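Alpha-galactosidase (Thermus thermophilus, PDB 6LCJ) probably hydrolyses terminal alpha-galactosyl groups of galactosides, as a hexameric, thermostable member of glycoside hydrolase family 36. Local coordinates at residues R102-A113 / Y126-Y137; F40-W50 / W88-P99. One frame throughout, in Å; residues are numbered along the deposited sequence.

The main strands of contacts 1 and 2 are neighbours in one antiparallel sheet of the beta domain beside the TIM barrel, the contact centres about 12 Å apart; strand 89-91 of contact 2 and Tyr126 of contact 1 belong to the facing sheet. Strand 93-97 leads directly into strand 102-108, and the two lie side by side: Leu104 N to Leu96 O and Ala108 N to Gly92 O, each 2.7 Å, are probable hydrogen bonds. At one end the rings of Tyr137 and Phe40 meet, CE1 to CE2 at 3.5 Å. Glu317 bonds Gly112 N and Trp50 NE1, which ties the loops at this end of the beta domain to the domain that probably carries catalysis.

Contact 1 of 2, residues R102-A113 / Y126-Y137; sequences RALLLGALDLGA and YAGKGGAWFLAY
Ala132 O is held by two donors, Leu109 N from across the contact at 3.1 Å, standing above the carbonyl plane, and Tyr126 OH, within that plane, at 2.6 Å. They meet at one end of the antiparallel strand pair 102-108 and 132-137, part of the N-terminal beta-sandwich domain of family GH36. The same hydroxyl accepts a bent bond (138°) from Asp110 N. With CG anti to its carbonyl carbon (chi1 -62°), Asp110 brings OD2 round to meet Ala132 N at 3.0 Å. Ala113 CB sits over a face of the Tyr126 ring, 3.9 Å from its centroid. A phenylalanine in place of Tyr126 would probably leave Asp110 N without its acceptor and take one of the two donors from Ala132 O. Further along the strands, Phe134 N bonds Gly107 O at 2.7 Å. Leu104, Leu106, Trp133 and Leu135 face strand 33-37 of the other sheet, Leu106 CG lying 3.8 Å from Trp133 CE3, while Leu105 and Phe134 cross at about a right angle beneath helix 140-149. At the far end the Arg102 guanidinium, bound to Asp100 and Gly9 O, has Tyr137 CE2 over one face, 3.4 Å from NH2, the two planes 42° apart.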
loop_
_atom_site.group_PDB
_atom_site.type_symbol
_atom_site.label_atom_id
_atom_site.label_comp_id
_atom_site.label_asym_id
_atom_site.label_seq_id
_atom_site.Cartn_x
_atom_site.Cartn_y
_atom_site.Cartn_z
ATOM N N ARG E 102 45.271 -10.813 1.490
ATOM C CA ARG E 102 45.759 -9.518 1.055
ATOM C C ARG E 102 44.576 -8.607 0.744
ATOM O O ARG E 102 43.493 -9.064 0.361
ATOM C CB ARG E 102 46.686 -9.667 -0.149
ATOM C CG ARG E 102 47.952 -10.450 0.208
ATOM C CD ARG E 102 49.086 -10.239 -0.778
ATOM N NE ARG E 102 48.761 -10.778 -2.094
ATOM C CZ ARG E 102 49.223 -10.269 -3.233
ATOM N NH1 ARG E 102 50.039 -9.212 -3.206
ATOM N NH2 ARG E 102 48.873 -10.815 -4.397
ATOM N N ALA E 103 44.782 -7.308 0.946
ATOM C CA ALA E 103 43.716 -6.324 0.819
ATOM C C ALA E 103 44.001 -5.354 -0.323
ATOM O O ALA E 103 45.132 -4.896 -0.501
ATOM C CB ALA E 103 43.535 -5.552 2.122
ATOM N N LEU E 104 42.971 -5.059 -1.104
ATOM C CA LEU E 104 43.007 -3.958 -2.057
ATOM C C LEU E 104 42.376 -2.754 -1.365
ATOM O O LEU E 104 41.181 -2.771 -1.057
ATOM C CB LEU E 104 42.266 -4.322 -3.343
ATOM C CG LEU E 104 42.224 -3.243 -4.424
ATOM C CD1 LEU E 104 43.587 -3.110 -5.079
ATOM C CD2 LEU E 104 41.155 -3.571 -5.444
ATOM N N LEU E 105 43.173 -1.722 -1.116
ATOM C CA LEU E 105 42.757 -0.558 -0.346
ATOM C C LEU E 105 42.608 0.654 -1.250
ATOM O O LEU E 105 43.495 0.946 -2.057
ATOM C CB LEU E 105 43.762 -0.241 0.766
ATOM C CG LEU E 105 43.465 0.907 1.730
ATOM C CD1 LEU E 105 44.044 0.629 3.115
ATOM C CD2 LEU E 105 43.987 2.253 1.194
ATOM N N LEU E 106 41.498 1.369 -1.084
ATOM C CA LEU E 106 41.251 2.652 -1.729
ATOM C C LEU E 106 40.885 3.649 -0.639
ATOM O O LEU E 106 39.837 3.511 -0.001
ATOM C CB LEU E 106 40.129 2.536 -2.761
ATOM C CG LEU E 106 39.721 3.856 -3.410
ATOM C CD1 LEU E 106 40.760 4.250 -4.472
ATOM C CD2 LEU E 106 38.300 3.791 -3.981
ATOM N N GLY E 107 41.733 4.658 -0.433
ATOM C CA GLY E 107 41.511 5.626 0.626
ATOM C C GLY E 107 41.653 7.081 0.219
ATOM O O GLY E 107 42.618 7.461 -0.445
ATOM N N ALA E 108 40.704 7.916 0.628
ATOM C CA ALA E 108 40.768 9.333 0.307
ATOM C C ALA E 108 41.915 10.029 1.036
ATOM O O ALA E 108 42.194 9.760 2.208
ATOM C CB ALA E 108 39.456 10.010 0.671
ATOM N N LEU E 109 42.574 10.942 0.334
ATOM C CA LEU E 109 43.593 11.796 0.921
ATOM C C LEU E 109 43.075 13.195 1.240
ATOM O O LEU E 109 43.824 13.997 1.795
ATOM C CB LEU E 109 44.807 11.884 -0.013
ATOM C CG LEU E 109 45.521 10.540 -0.188
ATOM C CD1 LEU E 109 46.750 10.671 -1.063
ATOM C CD2 LEU E 109 45.893 9.952 1.165
ATOM N N ASP E 110 41.815 13.500 0.904
ATOM C CA ASP E 110 41.150 14.761 1.212
ATOM C C ASP E 110 39.821 14.493 1.924
ATOM O O ASP E 110 39.387 13.347 2.085
ATOM C CB ASP E 110 40.894 15.588 -0.060
ATOM C CG ASP E 110 42.175 15.978 -0.777
ATOM O OD1 ASP E 110 43.010 16.704 -0.183
ATOM O OD2 ASP E 110 42.346 15.569 -1.949
ATOM N N LEU E 111 39.147 15.581 2.289
ATOM C CA LEU E 111 37.887 15.552 3.020
ATOM C C LEU E 111 36.706 15.160 2.139
ATOM O O LEU E 111 36.673 15.446 0.940
ATOM C CB LEU E 111 37.579 16.934 3.601
ATOM C CG LEU E 111 38.528 17.545 4.614
ATOM C CD1 LEU E 111 38.352 19.062 4.643
ATOM C CD2 LEU E 111 38.273 16.938 5.985
ATOM N N GLY E 112 35.702 14.552 2.764
ATOM C CA GLY E 112 34.384 14.470 2.165
ATOM C C GLY E 112 34.163 13.323 1.210
ATOM O O GLY E 112 33.321 13.435 0.318
ATOM N N ALA E 113 34.883 12.214 1.375
ATOM C CA ALA E 113 34.790 11.080 0.471
ATOM C C ALA E 113 34.067 9.898 1.115
ATOM O O ALA E 113 34.089 9.709 2.336
ATOM C CB ALA E 113 36.180 10.647 0.008
ATOM N N TYR E 126 33.903 11.497 -4.008
ATOM C CA TYR E 126 33.941 12.708 -3.204
ATOM C C TYR E 126 32.583 13.396 -3.257
ATOM O O TYR E 126 31.958 13.477 -4.313
ATOM C CB TYR E 126 35.039 13.651 -3.706
ATOM C CG TYR E 126 36.417 13.382 -3.113
ATOM C CD1 TYR E 126 36.750 13.811 -1.831
ATOM C CD2 TYR E 126 37.382 12.705 -3.842
ATOM C CE1 TYR E 126 38.015 13.555 -1.287
ATOM C CE2 TYR E 126 38.639 12.449 -3.311
ATOM C CZ TYR E 126 38.948 12.874 -2.039
ATOM O OH TYR E 126 40.197 12.620 -1.538
ATOM N N ALA E 127 32.117 13.874 -2.105
ATOM C CA ALA E 127 30.800 14.504 -2.047
ATOM C C ALA E 127 30.838 15.932 -2.593
ATOM O O ALA E 127 30.018 16.307 -3.442
ATOM C CB ALA E 127 30.274 14.489 -0.611
ATOM N N GLY E 128 31.777 16.741 -2.116
ATOM C CA GLY E 128 31.960 18.064 -2.673
ATOM C C GLY E 128 32.981 18.097 -3.796
ATOM O O GLY E 128 32.843 17.389 -4.800
ATOM N N LYS E 129 34.012 18.920 -3.646
ATOM C CA LYS E 129 35.018 19.003 -4.692
ATOM C C LYS E 129 35.909 17.768 -4.659
ATOM O O LYS E 129 36.118 17.159 -3.600
ATOM C CB LYS E 129 35.852 20.276 -4.540
ATOM C CG LYS E 129 36.241 20.616 -3.110
ATOM C CD LYS E 129 37.505 21.482 -3.064
ATOM C CE LYS E 129 38.318 21.212 -1.798
ATOM N NZ LYS E 129 39.656 21.880 -1.787
ATOM N N GLY E 130 36.428 17.403 -5.842
ATOM C CA GLY E 130 37.255 16.219 -6.050
ATOM C C GLY E 130 38.459 16.097 -5.139
ATOM O O GLY E 130 38.585 16.831 -4.152
ATOM N N GLY E 131 39.359 15.173 -5.443
ATOM C CA GLY E 131 40.523 15.021 -4.598
ATOM C C GLY E 131 41.336 13.814 -5.000
ATOM O O GLY E 131 41.072 13.160 -6.015
ATOM N N ALA E 132 42.338 13.537 -4.172
ATOM C CA ALA E 132 43.296 12.474 -4.410
ATOM C C ALA E 132 42.906 11.225 -3.633
ATOM O O ALA E 132 42.045 11.249 -2.745
ATOM C CB ALA E 132 44.710 12.918 -4.018
ATOM N N TRP E 133 43.592 10.127 -3.960
ATOM C CA TRP E 133 43.299 8.815 -3.419
ATOM C C TRP E 133 44.595 8.047 -3.281
ATOM O O TRP E 133 45.506 8.197 -4.092
ATOM C CB TRP E 133 42.366 7.997 -4.318
ATOM C CG TRP E 133 41.048 8.612 -4.571
ATOM C CD1 TRP E 133 40.734 9.487 -5.569
ATOM C CD2 TRP E 133 39.842 8.395 -3.824
ATOM N NE1 TRP E 133 39.409 9.828 -5.487
ATOM C CE2 TRP E 133 38.839 9.170 -4.425
ATOM C CE3 TRP E 133 39.518 7.621 -2.709
ATOM C CZ2 TRP E 133 37.524 9.195 -3.948
ATOM C CZ3 TRP E 133 38.210 7.653 -2.231
ATOM C CH2 TRP E 133 37.236 8.439 -2.847
ATOM N N PHE E 134 44.660 7.210 -2.257
ATOM C CA PHE E 134 45.723 6.236 -2.124
ATOM C C PHE E 134 45.150 4.895 -2.535
ATOM O O PHE E 134 44.050 4.535 -2.100
ATOM C CB PHE E 134 46.260 6.173 -0.695
ATOM C CG PHE E 134 47.387 5.203 -0.530
ATOM C CD1 PHE E 134 48.542 5.341 -1.283
ATOM C CD2 PHE E 134 47.288 4.145 0.351
ATOM C CE1 PHE E 134 49.587 4.450 -1.156
ATOM C CE2 PHE E 134 48.322 3.238 0.484
ATOM C CZ PHE E 134 49.485 3.397 -0.274
ATOM N N LEU E 135 45.868 4.177 -3.396
ATOM C CA LEU E 135 45.448 2.847 -3.813
ATOM C C LEU E 135 46.620 1.900 -3.648
ATOM O O LEU E 135 47.733 2.204 -4.079
ATOM C CB LEU E 135 44.947 2.833 -5.259
ATOM C CG LEU E 135 44.839 1.460 -5.925
ATOM C CD1 LEU E 135 43.628 0.716 -5.411
ATOM C CD2 LEU E 135 44.814 1.581 -7.435
ATOM N N ALA E 136 46.367 0.759 -3.023
ATOM C CA ALA E 136 47.429 -0.164 -2.684
ATOM C C ALA E 136 46.869 -1.579 -2.663
ATOM O O ALA E 136 45.670 -1.789 -2.462
ATOM C CB ALA E 136 48.056 0.200 -1.336
ATOM N N TYR E 137 47.754 -2.546 -2.894
ATOM C CA TYR E 137 47.405 -3.957 -2.844
ATOM C C TYR E 137 48.558 -4.693 -2.188
ATOM O O TYR E 137 49.715 -4.495 -2.565
ATOM C CB TYR E 137 47.140 -4.520 -4.241
ATOM C CG TYR E 137 46.734 -5.968 -4.231
ATOM C CD1 TYR E 137 45.801 -6.438 -3.317
ATOM C CD2 TYR E 137 47.278 -6.867 -5.139
ATOM C CE1 TYR E 137 45.420 -7.765 -3.302
ATOM C CE2 TYR E 137 46.897 -8.206 -5.138
ATOM C CZ TYR E 137 45.971 -8.649 -4.216
ATOM O OH TYR E 137 45.591 -9.974 -4.213
HETATM O O HOH W 1 34.517 16.285 -0.854
#

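Contact 2 of 2, residues F40-W50 / W88-P99; sequences FPAKGFFRHGW and WWGSGVGALRGP
Phe45 lies at the apolar centre, its side chain crossing that of Trp88 obliquely, with CD2 3.8 Å from Trp88 CB. Its CB touches Leu96 CD2, Gly90 N lies near the ring's edge, and Gly94 passes beside CE1, where a side chain at that position would run into the ring. This is the antiparallel pairing of strands 44-48 and 93-97, inside the beta-sandwich, and strand 122-126 of the facing sheet packs on Phe45 and Leu96. On the opposite side of the sheet Phe46 CB meets Ala95 CB at 3.8 Å, and the Phe46 ring packs edge-to-face with Phe144. Toward one end, Phe40 takes the crowded rotamer (chi1 52°), which lays its ring over Gly98, whose CA makes a CH-pi contact 3.7 Å from the centroid.

Arg47 shares in both kinds of contact: its CG rests 3.9 Å from Trp88 CE3, while NE reaches Trp89 O through a water and the guanidinium pairs with Asp78. Phe46 N bonds Ala95 O at 2.7 Å; beyond it the strands part, and another water joins Phe46 O and Val93 O to His48 N. There strand 89-91, crossing strand 44-48 at 53°, brings Ser91 N to His48 O at 2.6 Å, and His48 ND1 donates to Ser91 O at 3.0 Å, close to the imidazole plane. Val93 N reaches that oxygen too, so Ser91 O is gripped from both faces of its carbonyl plane. With ND1 serving as donor here, NE2 is left to accept from Arg390 NE, and the two bonds together fix which way the imidazole is turned.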
loop_
_atom_site.group_PDB
_atom_site.type_symbol
_atom_site.label_atom_id
_atom_site.label_comp_id
_atom_site.label_asym_id
_atom_site.label_seq_id
_atom_site.Cartn_x
_atom_site.Cartn_y
_atom_site.Cartn_z
ATOM N N PHE E 40 40.732 -10.287 -8.306
ATOM C CA PHE E 40 40.428 -11.493 -7.552
ATOM C C PHE E 40 38.955 -11.448 -7.202
ATOM O O PHE E 40 38.369 -10.358 -7.145
ATOM C CB PHE E 40 41.271 -11.610 -6.265
ATOM C CG PHE E 40 41.229 -10.387 -5.371
ATOM C CD1 PHE E 40 40.159 -10.166 -4.507
ATOM C CD2 PHE E 40 42.276 -9.468 -5.377
ATOM C CE1 PHE E 40 40.121 -9.043 -3.680
ATOM C CE2 PHE E 40 42.244 -8.340 -4.555
ATOM C CZ PHE E 40 41.165 -8.130 -3.706
ATOM N N PRO E 41 38.322 -12.599 -6.982
ATOM C CA PRO E 41 36.975 -12.585 -6.392
ATOM C C PRO E 41 37.078 -12.175 -4.929
ATOM O O PRO E 41 37.936 -12.674 -4.193
ATOM C CB PRO E 41 36.497 -14.032 -6.556
ATOM C CG PRO E 41 37.776 -14.847 -6.546
ATOM C CD PRO E 41 38.827 -13.969 -7.199
ATOM N N ALA E 42 36.219 -11.245 -4.515
ATOM C CA ALA E 42 36.340 -10.606 -3.210
ATOM C C ALA E 42 35.421 -11.279 -2.197
ATOM O O ALA E 42 34.235 -11.489 -2.473
ATOM C CB ALA E 42 36.028 -9.112 -3.312
ATOM N N LYS E 43 35.969 -11.599 -1.019
ATOM C CA LYS E 43 35.190 -12.220 0.048
ATOM C C LYS E 43 34.867 -11.275 1.200
ATOM O O LYS E 43 33.955 -11.566 1.984
ATOM C CB LYS E 43 35.921 -13.447 0.604
ATOM C CG LYS E 43 36.392 -14.437 -0.457
ATOM C CD LYS E 43 35.227 -15.262 -1.026
ATOM C CE LYS E 43 35.640 -16.010 -2.294
ATOM N NZ LYS E 43 36.895 -16.812 -2.109
ATOM N N GLY E 44 35.570 -10.164 1.332
ATOM C CA GLY E 44 35.240 -9.189 2.353
ATOM C C GLY E 44 35.396 -7.771 1.851
ATOM O O GLY E 44 36.238 -7.473 1.000
ATOM N N PHE E 45 34.561 -6.892 2.393
ATOM C CA PHE E 45 34.660 -5.452 2.189
ATOM C C PHE E 45 34.960 -4.799 3.532
ATOM O O PHE E 45 34.300 -5.101 4.536
ATOM C CB PHE E 45 33.369 -4.884 1.584
ATOM C CG PHE E 45 33.271 -3.346 1.625
ATOM C CD1 PHE E 45 34.236 -2.548 1.020
ATOM C CD2 PHE E 45 32.196 -2.717 2.249
ATOM C CE1 PHE E 45 34.135 -1.151 1.043
ATOM C CE2 PHE E 45 32.088 -1.314 2.271
ATOM C CZ PHE E 45 33.056 -0.537 1.674
ATOM N N PHE E 46 35.965 -3.925 3.561
ATOM C CA PHE E 46 36.247 -3.180 4.781
ATOM C C PHE E 46 35.296 -1.986 4.867
ATOM O O PHE E 46 35.380 -1.030 4.076
ATOM C CB PHE E 46 37.696 -2.722 4.845
ATOM C CG PHE E 46 37.995 -1.910 6.072
ATOM C CD1 PHE E 46 37.910 -2.486 7.325
ATOM C CD2 PHE E 46 38.320 -0.564 5.980
ATOM C CE1 PHE E 46 38.166 -1.737 8.471
ATOM C CE2 PHE E 46 38.590 0.180 7.113
ATOM C CZ PHE E 46 38.514 -0.408 8.360
ATOM N N ARG E 47 34.403 -2.036 5.840
ATOM C CA ARG E 47 33.357 -1.047 6.000
ATOM C C ARG E 47 33.814 -0.089 7.092
ATOM O O ARG E 47 33.739 -0.411 8.279
ATOM C CB ARG E 47 32.042 -1.740 6.340
ATOM C CG ARG E 47 30.819 -0.853 6.220
ATOM C CD ARG E 47 30.493 -0.167 7.533
ATOM N NE ARG E 47 29.311 0.671 7.389
ATOM C CZ ARG E 47 28.898 1.544 8.299
ATOM N NH1 ARG E 47 29.574 1.695 9.427
ATOM N NH2 ARG E 47 27.802 2.268 8.083
ATOM N N HIS E 48 34.311 1.082 6.692
ATOM C CA HIS E 48 34.764 2.089 7.651
ATOM C C HIS E 48 33.654 3.103 7.949
ATOM O O HIS E 48 33.293 3.919 7.093
ATOM C CB HIS E 48 36.006 2.811 7.155
ATOM C CG HIS E 48 36.582 3.701 8.203
ATOM N ND1 HIS E 48 36.588 5.075 8.099
ATOM C CD2 HIS E 48 37.069 3.413 9.435
ATOM C CE1 HIS E 48 37.094 5.592 9.203
ATOM N NE2 HIS E 48 37.397 4.605 10.030
ATOM N N GLY E 49 33.141 3.078 9.175
ATOM C CA GLY E 49 32.125 4.033 9.581
ATOM C C GLY E 49 32.661 5.451 9.723
ATOM O O GLY E 49 33.867 5.712 9.782
ATOM N N TRP E 50 31.716 6.388 9.806
ATOM C CA TRP E 50 32.043 7.807 9.687
ATOM C C TRP E 50 32.743 8.353 10.925
ATOM O O TRP E 50 33.727 9.088 10.809
ATOM C CB TRP E 50 30.774 8.604 9.438
ATOM C CG TRP E 50 31.005 10.059 9.174
ATOM C CD1 TRP E 50 31.991 10.616 8.409
ATOM C CD2 TRP E 50 30.214 11.142 9.662
ATOM N NE1 TRP E 50 31.859 11.980 8.392
ATOM C CE2 TRP E 50 30.772 12.331 9.146
ATOM C CE3 TRP E 50 29.068 11.223 10.475
ATOM C CZ2 TRP E 50 30.235 13.587 9.422
ATOM C CZ3 TRP E 50 28.529 12.465 10.745
ATOM C CH2 TRP E 50 29.110 13.636 10.220
ATOM N N TRP E 88 26.709 -1.169 0.166
ATOM C CA TRP E 88 27.658 -1.056 1.269
ATOM C C TRP E 88 28.563 0.144 1.029
ATOM O O TRP E 88 29.441 0.099 0.158
ATOM C CB TRP E 88 28.484 -2.326 1.393
ATOM C CG TRP E 88 27.786 -3.467 2.080
ATOM C CD1 TRP E 88 27.261 -4.584 1.489
ATOM C CD2 TRP E 88 27.560 -3.614 3.489
ATOM N NE1 TRP E 88 26.725 -5.408 2.440
ATOM C CE2 TRP E 88 26.901 -4.842 3.677
ATOM C CE3 TRP E 88 27.857 -2.831 4.604
ATOM C CZ2 TRP E 88 26.523 -5.300 4.934
ATOM C CZ3 TRP E 88 27.490 -3.294 5.854
ATOM C CH2 TRP E 88 26.826 -4.513 6.006
ATOM N N TRP E 89 28.359 1.206 1.809
ATOM C CA TRP E 89 29.147 2.427 1.717
ATOM C C TRP E 89 29.958 2.621 2.993
ATOM O O TRP E 89 29.438 2.471 4.094
ATOM C CB TRP E 89 28.253 3.650 1.509
ATOM C CG TRP E 89 27.775 3.895 0.124
ATOM C CD1 TRP E 89 26.570 3.542 -0.396
ATOM C CD2 TRP E 89 28.473 4.588 -0.922
ATOM N NE1 TRP E 89 26.473 3.958 -1.705
ATOM C CE2 TRP E 89 27.627 4.606 -2.050
ATOM C CE3 TRP E 89 29.740 5.178 -1.022
ATOM C CZ2 TRP E 89 27.997 5.189 -3.251
ATOM C CZ3 TRP E 89 30.104 5.763 -2.222
ATOM C CH2 TRP E 89 29.233 5.768 -3.317
ATOM N N GLY E 90 31.236 2.973 2.845
ATOM C CA GLY E 90 32.067 3.350 3.965
ATOM C C GLY E 90 32.535 4.792 3.829
ATOM O O GLY E 90 32.387 5.421 2.777
ATOM N N SER E 91 33.124 5.304 4.903
ATOM C CA SER E 91 33.622 6.673 4.927
ATOM C C SER E 91 35.126 6.718 4.687
ATOM O O SER E 91 35.897 6.054 5.392
ATOM C CB SER E 91 33.303 7.357 6.252
ATOM O OG SER E 91 34.137 8.499 6.403
ATOM N N GLY E 92 35.535 7.520 3.703
ATOM C CA GLY E 92 36.928 7.866 3.511
ATOM C C GLY E 92 37.788 6.773 2.915
ATOM O O GLY E 92 38.542 7.040 1.974
ATOM N N VAL E 93 37.697 5.544 3.437
ATOM C CA VAL E 93 38.534 4.445 2.969
ATOM C C VAL E 93 37.711 3.159 2.894
ATOM O O VAL E 93 36.774 2.943 3.666
ATOM C CB VAL E 93 39.780 4.249 3.871
ATOM C CG1 VAL E 93 39.357 4.068 5.314
ATOM C CG2 VAL E 93 40.643 3.050 3.399
ATOM N N GLY E 94 38.066 2.308 1.933
ATOM C CA GLY E 94 37.483 0.991 1.829
ATOM C C GLY E 94 38.541 0.009 1.374
ATOM O O GLY E 94 39.643 0.395 0.964
ATOM N N ALA E 95 38.201 -1.271 1.472
ATOM C CA ALA E 95 39.137 -2.286 1.023
ATOM C C ALA E 95 38.381 -3.560 0.698
ATOM O O ALA E 95 37.333 -3.848 1.283
ATOM C CB ALA E 95 40.232 -2.560 2.064
ATOM N N LEU E 96 38.924 -4.303 -0.256
ATOM C CA LEU E 96 38.426 -5.616 -0.634
ATOM C C LEU E 96 39.484 -6.653 -0.288
ATOM O O LEU E 96 40.688 -6.387 -0.355
ATOM C CB LEU E 96 38.079 -5.670 -2.130
ATOM C CG LEU E 96 36.869 -4.833 -2.569
ATOM C CD1 LEU E 96 36.680 -4.851 -4.079
ATOM C CD2 LEU E 96 35.597 -5.308 -1.866
ATOM N N ARG E 97 39.025 -7.834 0.087
ATOM C CA ARG E 97 39.888 -8.878 0.619
ATOM C C ARG E 97 39.991 -10.039 -0.359
ATOM O O ARG E 97 38.982 -10.676 -0.683
ATOM C CB ARG E 97 39.355 -9.369 1.959
ATOM C CG ARG E 97 40.360 -10.150 2.748
ATOM C CD ARG E 97 39.718 -10.671 3.997
ATOM N NE ARG E 97 40.247 -9.989 5.164
ATOM C CZ ARG E 97 39.568 -9.819 6.287
ATOM N NH1 ARG E 97 38.332 -10.302 6.393
ATOM N NH2 ARG E 97 40.136 -9.185 7.306
ATOM N N GLY E 98 41.213 -10.323 -0.807
ATOM C CA GLY E 98 41.478 -11.499 -1.601
ATOM C C GLY E 98 41.464 -12.742 -0.737
ATOM O O GLY E 98 41.743 -12.685 0.468
ATOM N N PRO E 99 41.116 -13.891 -1.335
ATOM C CA PRO E 99 41.180 -15.173 -0.601
ATOM C C PRO E 99 42.461 -15.399 0.205
ATOM O O PRO E 99 42.433 -16.154 1.189
ATOM C CB PRO E 99 41.043 -16.208 -1.727
ATOM C CG PRO E 99 40.177 -15.526 -2.748
ATOM C CD PRO E 99 40.439 -14.033 -2.640
HETATM O O HOH W 2 34.573 1.527 3.866
HETATM O O HOH W 3 27.693 0.840 5.214
HETATM O O HOH W 4 35.978 9.054 8.786
#